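Local atomic coordinates of HIAXHD3 (Humicola insolens, PDB entry 3ZXK), a protein that probably removes alpha-L-arabinofuranose side chains from xylan as an exo-acting family 43 glycoside hydrolase. Residues H17-Y31 with A42-T54. Residues are numbered along the deposited sequence; the frame is centred on the assembly and turned at random. Where two conformers were deposited one is given.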
# COMPACT_ATOMS: atom_id res chain seq x y z
N HIS A 17 -4.41 0.03 -0.86
CA HIS A 17 -3.63 1.24 -1.28
C HIS A 17 -4.21 2.44 -0.56
O HIS A 17 -4.86 3.30 -1.16
CB HIS A 17 -3.55 1.38 -2.82
CG HIS A 17 -2.45 0.56 -3.45
ND1 HIS A 17 -1.13 0.86 -3.32
CD2 HIS A 17 -2.50 -0.61 -4.20
CE1 HIS A 17 -0.39 -0.06 -3.97
NE2 HIS A 17 -1.23 -0.95 -4.51
N PRO A 18 -4.00 2.50 0.76
CA PRO A 18 -4.68 3.51 1.58
C PRO A 18 -4.10 4.91 1.49
O PRO A 18 -3.00 5.11 0.96
CB PRO A 18 -4.41 3.02 3.01
CG PRO A 18 -3.09 2.34 2.90
CD PRO A 18 -3.18 1.61 1.59
N ALA A 19 -4.86 5.88 2.02
CA ALA A 19 -4.43 7.29 2.12
C ALA A 19 -4.01 7.90 0.78
O ALA A 19 -3.05 8.66 0.69
CB ALA A 19 -3.33 7.46 3.16
N LEU A 20 -4.78 7.59 -0.25
CA LEU A 20 -4.40 7.92 -1.61
C LEU A 20 -4.34 9.43 -1.86
O LEU A 20 -5.12 10.19 -1.28
CB LEU A 20 -5.33 7.21 -2.60
CG LEU A 20 -6.78 7.68 -2.69
CD1 LEU A 20 -6.94 8.75 -3.78
CD2 LEU A 20 -7.72 6.51 -2.94
N GLU A 21 -3.39 9.80 -2.71
CA GLU A 21 -3.32 11.12 -3.36
C GLU A 21 -3.43 10.83 -4.85
O GLU A 21 -2.73 9.95 -5.31
CB GLU A 21 -1.96 11.80 -3.07
CG GLU A 21 -1.66 13.07 -3.90
CD GLU A 21 -2.08 14.36 -3.21
OE1 GLU A 21 -1.66 14.61 -2.05
OE2 GLU A 21 -2.82 15.14 -3.83
N VAL A 22 -4.28 11.54 -5.59
CA VAL A 22 -4.37 11.37 -7.05
C VAL A 22 -4.19 12.70 -7.76
O VAL A 22 -4.66 13.74 -7.29
CB VAL A 22 -5.73 10.77 -7.53
CG1 VAL A 22 -5.78 9.24 -7.43
CG2 VAL A 22 -6.93 11.45 -6.86
N PHE A 23 -3.51 12.67 -8.90
CA PHE A 23 -3.37 13.87 -9.72
C PHE A 23 -3.14 13.47 -11.16
O PHE A 23 -2.90 12.30 -11.44
CB PHE A 23 -2.26 14.81 -9.20
CG PHE A 23 -0.89 14.18 -9.16
CD1 PHE A 23 -0.45 13.46 -8.06
CD2 PHE A 23 -0.04 14.27 -10.25
CE1 PHE A 23 0.80 12.85 -8.04
CE2 PHE A 23 1.22 13.69 -10.24
CZ PHE A 23 1.66 13.00 -9.12
N ARG A 24 -3.24 14.43 -12.06
CA ARG A 24 -3.08 14.16 -13.48
C ARG A 24 -1.91 14.94 -14.03
O ARG A 24 -1.73 16.12 -13.68
CB ARG A 24 -4.35 14.56 -14.24
CG ARG A 24 -4.26 14.29 -15.73
CD ARG A 24 -5.58 14.53 -16.43
NE ARG A 24 -6.05 15.92 -16.33
CZ ARG A 24 -5.69 16.90 -17.15
NH1 ARG A 24 -4.84 16.67 -18.16
NH2 ARG A 24 -6.18 18.12 -16.98
N VAL A 25 -1.12 14.29 -14.87
CA VAL A 25 -0.15 14.99 -15.74
C VAL A 25 -0.48 14.63 -17.16
O VAL A 25 -0.30 13.47 -17.56
CB VAL A 25 1.31 14.58 -15.43
CG1 VAL A 25 2.27 15.45 -16.25
CG2 VAL A 25 1.60 14.70 -13.94
N GLY A 26 -0.99 15.59 -17.93
CA GLY A 26 -1.34 15.29 -19.32
C GLY A 26 -2.38 14.18 -19.41
O GLY A 26 -3.48 14.33 -18.88
N SER A 27 -2.03 13.10 -20.12
CA SER A 27 -2.91 11.95 -20.31
C SER A 27 -2.84 10.88 -19.20
O SER A 27 -3.56 9.89 -19.24
CB SER A 27 -2.58 11.30 -21.67
OG SER A 27 -2.81 12.25 -22.68
N VAL A 28 -2.01 11.11 -18.19
CA VAL A 28 -1.73 10.08 -17.20
C VAL A 28 -2.17 10.50 -15.80
O VAL A 28 -1.90 11.63 -15.37
CB VAL A 28 -0.22 9.71 -17.15
CG1 VAL A 28 -0.01 8.59 -16.14
CG2 VAL A 28 0.28 9.31 -18.54
N PHE A 29 -2.84 9.58 -15.11
CA PHE A 29 -3.18 9.80 -13.69
C PHE A 29 -2.19 9.03 -12.84
O PHE A 29 -1.82 7.88 -13.15
CB PHE A 29 -4.56 9.26 -13.37
CG PHE A 29 -5.66 9.87 -14.18
CD1 PHE A 29 -6.28 11.06 -13.76
CD2 PHE A 29 -6.13 9.25 -15.35
CE1 PHE A 29 -7.32 11.64 -14.49
CE2 PHE A 29 -7.18 9.83 -16.09
CZ PHE A 29 -7.77 11.02 -15.65
N TYR A 30 -1.79 9.64 -11.73
CA TYR A 30 -0.88 9.04 -10.75
C TYR A 30 -1.54 8.97 -9.39
O TYR A 30 -2.33 9.85 -9.05
CB TYR A 30 0.44 9.82 -10.67
CG TYR A 30 1.28 9.67 -11.91
CD1 TYR A 30 1.99 8.49 -12.16
CD2 TYR A 30 1.33 10.69 -12.86
CE1 TYR A 30 2.74 8.35 -13.31
CE2 TYR A 30 2.08 10.56 -14.01
CZ TYR A 30 2.79 9.40 -14.21
OH TYR A 30 3.52 9.23 -15.35
N TYR A 31 -1.23 7.94 -8.63
CA TYR A 31 -1.89 7.62 -7.34
C TYR A 31 -0.77 7.22 -6.42
O TYR A 31 0.04 6.35 -6.76
CB TYR A 31 -2.79 6.42 -7.62
CG TYR A 31 -3.61 5.78 -6.52
CD1 TYR A 31 -3.03 5.31 -5.33
CD2 TYR A 31 -4.96 5.55 -6.73
CE1 TYR A 31 -3.79 4.65 -4.37
CE2 TYR A 31 -5.72 4.90 -5.77
CZ TYR A 31 -5.15 4.45 -4.61
OH TYR A 31 -5.99 3.82 -3.73
N ALA A 42 5.69 3.97 -0.10
CA ALA A 42 5.00 4.99 -0.89
C ALA A 42 4.90 4.65 -2.37
O ALA A 42 5.47 5.35 -3.22
CB ALA A 42 5.60 6.39 -0.69
N PRO A 43 4.16 3.59 -2.69
CA PRO A 43 4.00 3.20 -4.10
C PRO A 43 3.33 4.30 -4.89
O PRO A 43 2.54 5.10 -4.33
CB PRO A 43 3.02 2.02 -4.04
CG PRO A 43 2.67 1.81 -2.64
CD PRO A 43 3.37 2.76 -1.76
N VAL A 44 3.66 4.33 -6.18
CA VAL A 44 2.98 5.15 -7.18
C VAL A 44 2.35 4.21 -8.21
O VAL A 44 3.05 3.35 -8.77
CB VAL A 44 3.94 6.12 -7.91
CG1 VAL A 44 3.20 7.01 -8.89
CG2 VAL A 44 4.67 7.02 -6.90
N LEU A 45 1.06 4.40 -8.43
CA LEU A 45 0.33 3.70 -9.49
C LEU A 45 0.01 4.65 -10.61
O LEU A 45 -0.10 5.87 -10.41
CB LEU A 45 -0.96 3.07 -8.96
CG LEU A 45 -0.90 2.35 -7.59
CD1 LEU A 45 -2.32 2.01 -7.16
CD2 LEU A 45 -0.04 1.10 -7.67
N LYS A 46 -0.16 4.07 -11.80
CA LYS A 46 -0.43 4.83 -13.00
C LYS A 46 -1.71 4.30 -13.66
O LYS A 46 -1.97 3.08 -13.64
CB LYS A 46 0.76 4.65 -13.93
CG LYS A 46 0.53 4.95 -15.38
CD LYS A 46 1.75 4.63 -16.21
CE LYS A 46 1.54 5.21 -17.59
NZ LYS A 46 2.74 5.02 -18.45
N SER A 47 -2.48 5.21 -14.23
CA SER A 47 -3.68 4.89 -15.01
C SER A 47 -3.91 5.88 -16.13
O SER A 47 -3.53 7.01 -16.02
CB SER A 47 -4.93 4.90 -14.12
OG SER A 47 -6.04 4.46 -14.87
N TYR A 48 -4.62 5.44 -17.17
CA TYR A 48 -5.03 6.35 -18.23
C TYR A 48 -6.51 6.72 -18.11
O TYR A 48 -6.99 7.61 -18.81
CB TYR A 48 -4.75 5.74 -19.61
CG TYR A 48 -3.29 5.56 -19.91
CD1 TYR A 48 -2.50 6.65 -20.28
CD2 TYR A 48 -2.69 4.29 -19.84
CE1 TYR A 48 -1.15 6.47 -20.59
CE2 TYR A 48 -1.34 4.11 -20.14
CZ TYR A 48 -0.58 5.21 -20.51
OH TYR A 48 0.75 5.05 -20.81
N ASP A 49 -7.22 6.05 -17.19
CA ASP A 49 -8.67 6.21 -17.09
C ASP A 49 -9.25 6.26 -15.68
O ASP A 49 -10.46 6.30 -15.56
CB ASP A 49 -9.38 5.10 -17.91
CG ASP A 49 -9.02 3.69 -17.43
OD1 ASP A 49 -8.32 3.54 -16.40
OD2 ASP A 49 -9.41 2.71 -18.12
N LEU A 50 -8.39 6.32 -14.65
CA LEU A 50 -8.79 6.25 -13.23
C LEU A 50 -9.34 4.91 -12.80
O LEU A 50 -9.70 4.73 -11.62
CB LEU A 50 -9.76 7.37 -12.82
CG LEU A 50 -9.25 8.80 -12.80
CD1 LEU A 50 -10.39 9.77 -12.56
CD2 LEU A 50 -8.19 8.95 -11.73
N VAL A 51 -9.34 3.94 -13.71
CA VAL A 51 -9.98 2.66 -13.44
C VAL A 51 -8.99 1.49 -13.44
O VAL A 51 -9.02 0.68 -12.53
CB VAL A 51 -11.10 2.42 -14.45
CG1 VAL A 51 -11.67 1.02 -14.35
CG2 VAL A 51 -12.19 3.47 -14.26
N HIS A 52 -8.13 1.41 -14.44
CA HIS A 52 -7.15 0.33 -14.52
C HIS A 52 -5.80 0.85 -14.13
O HIS A 52 -5.22 1.69 -14.83
CB HIS A 52 -7.14 -0.23 -15.93
CG HIS A 52 -8.49 -0.72 -16.40
ND1 HIS A 52 -9.30 0.01 -17.18
CD2 HIS A 52 -9.16 -1.91 -16.14
CE1 HIS A 52 -10.43 -0.68 -17.44
NE2 HIS A 52 -10.35 -1.86 -16.80
N TRP A 53 -5.31 0.39 -12.99
CA TRP A 53 -4.10 0.92 -12.35
C TRP A 53 -3.00 -0.11 -12.41
O TRP A 53 -3.27 -1.31 -12.24
CB TRP A 53 -4.38 1.25 -10.91
CG TRP A 53 -5.36 2.37 -10.75
CD1 TRP A 53 -6.73 2.28 -10.60
CD2 TRP A 53 -5.05 3.79 -10.74
NE1 TRP A 53 -7.29 3.53 -10.46
CE2 TRP A 53 -6.32 4.49 -10.55
CE3 TRP A 53 -3.88 4.53 -10.85
CZ2 TRP A 53 -6.39 5.88 -10.48
CZ3 TRP A 53 -3.96 5.93 -10.80
CH2 TRP A 53 -5.19 6.58 -10.61
N THR A 54 -1.77 0.36 -12.60
CA THR A 54 -0.56 -0.47 -12.65
C THR A 54 0.49 0.21 -11.77
O THR A 54 0.67 1.43 -11.89
CB THR A 54 0.00 -0.52 -14.08
OG1 THR A 54 -0.97 -1.10 -14.96
CG2 THR A 54 1.29 -1.34 -14.12
O HOH W 1 -5.79 9.14 -20.61
O HOH W 2 4.50 6.85 -16.64
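One methyl of Leu45, CD1, lies over a face of each of two rings, which meet it from directions roughly at right angles: CH-pi contacts with His17, 3.9 Å from the ring centroid and nearly over its centre, and with Tyr31. The setting is a blade of the five-bladed beta-propeller of family 43, in which strands 28-31 and 43-47 are antiparallel neighbours, their axes approaching to 4.6 Å. Four backbone hydrogen bonds join Phe29 with Ser47 and Tyr31 with Leu45; the straightest, Phe29 N to Ser47 O, has an N-H...O angle of 168°. Tyr31 presents its ring edge to the face of Trp53 in a T-shaped pair with planes at 68°, and Tyr31 CB lies 3.4 Å from Trp53 CZ3. On the same face of the sheet, Leu50 CG stands 3.7 Å from the Phe29 ring centroid, while Tyr48 O lies at that ring's edge. Replacing Phe29 by an alanine removes the ring, and is likely to leave Leu50 without its CH-pi partner and open a gap beside Val253 of strand 250-254, which both touch. On the sheet's other face, Lys46 extends past Val28, its NZ forming salt bridges with Glu123 and Glu314. Tyr31 reaches back to the loop before strand 21-25 because its chi1 of 178° turns CG away from the backbone N; its OH donates, in the carbonyl plane, to a lone pair of His17 O at 2.9 Å.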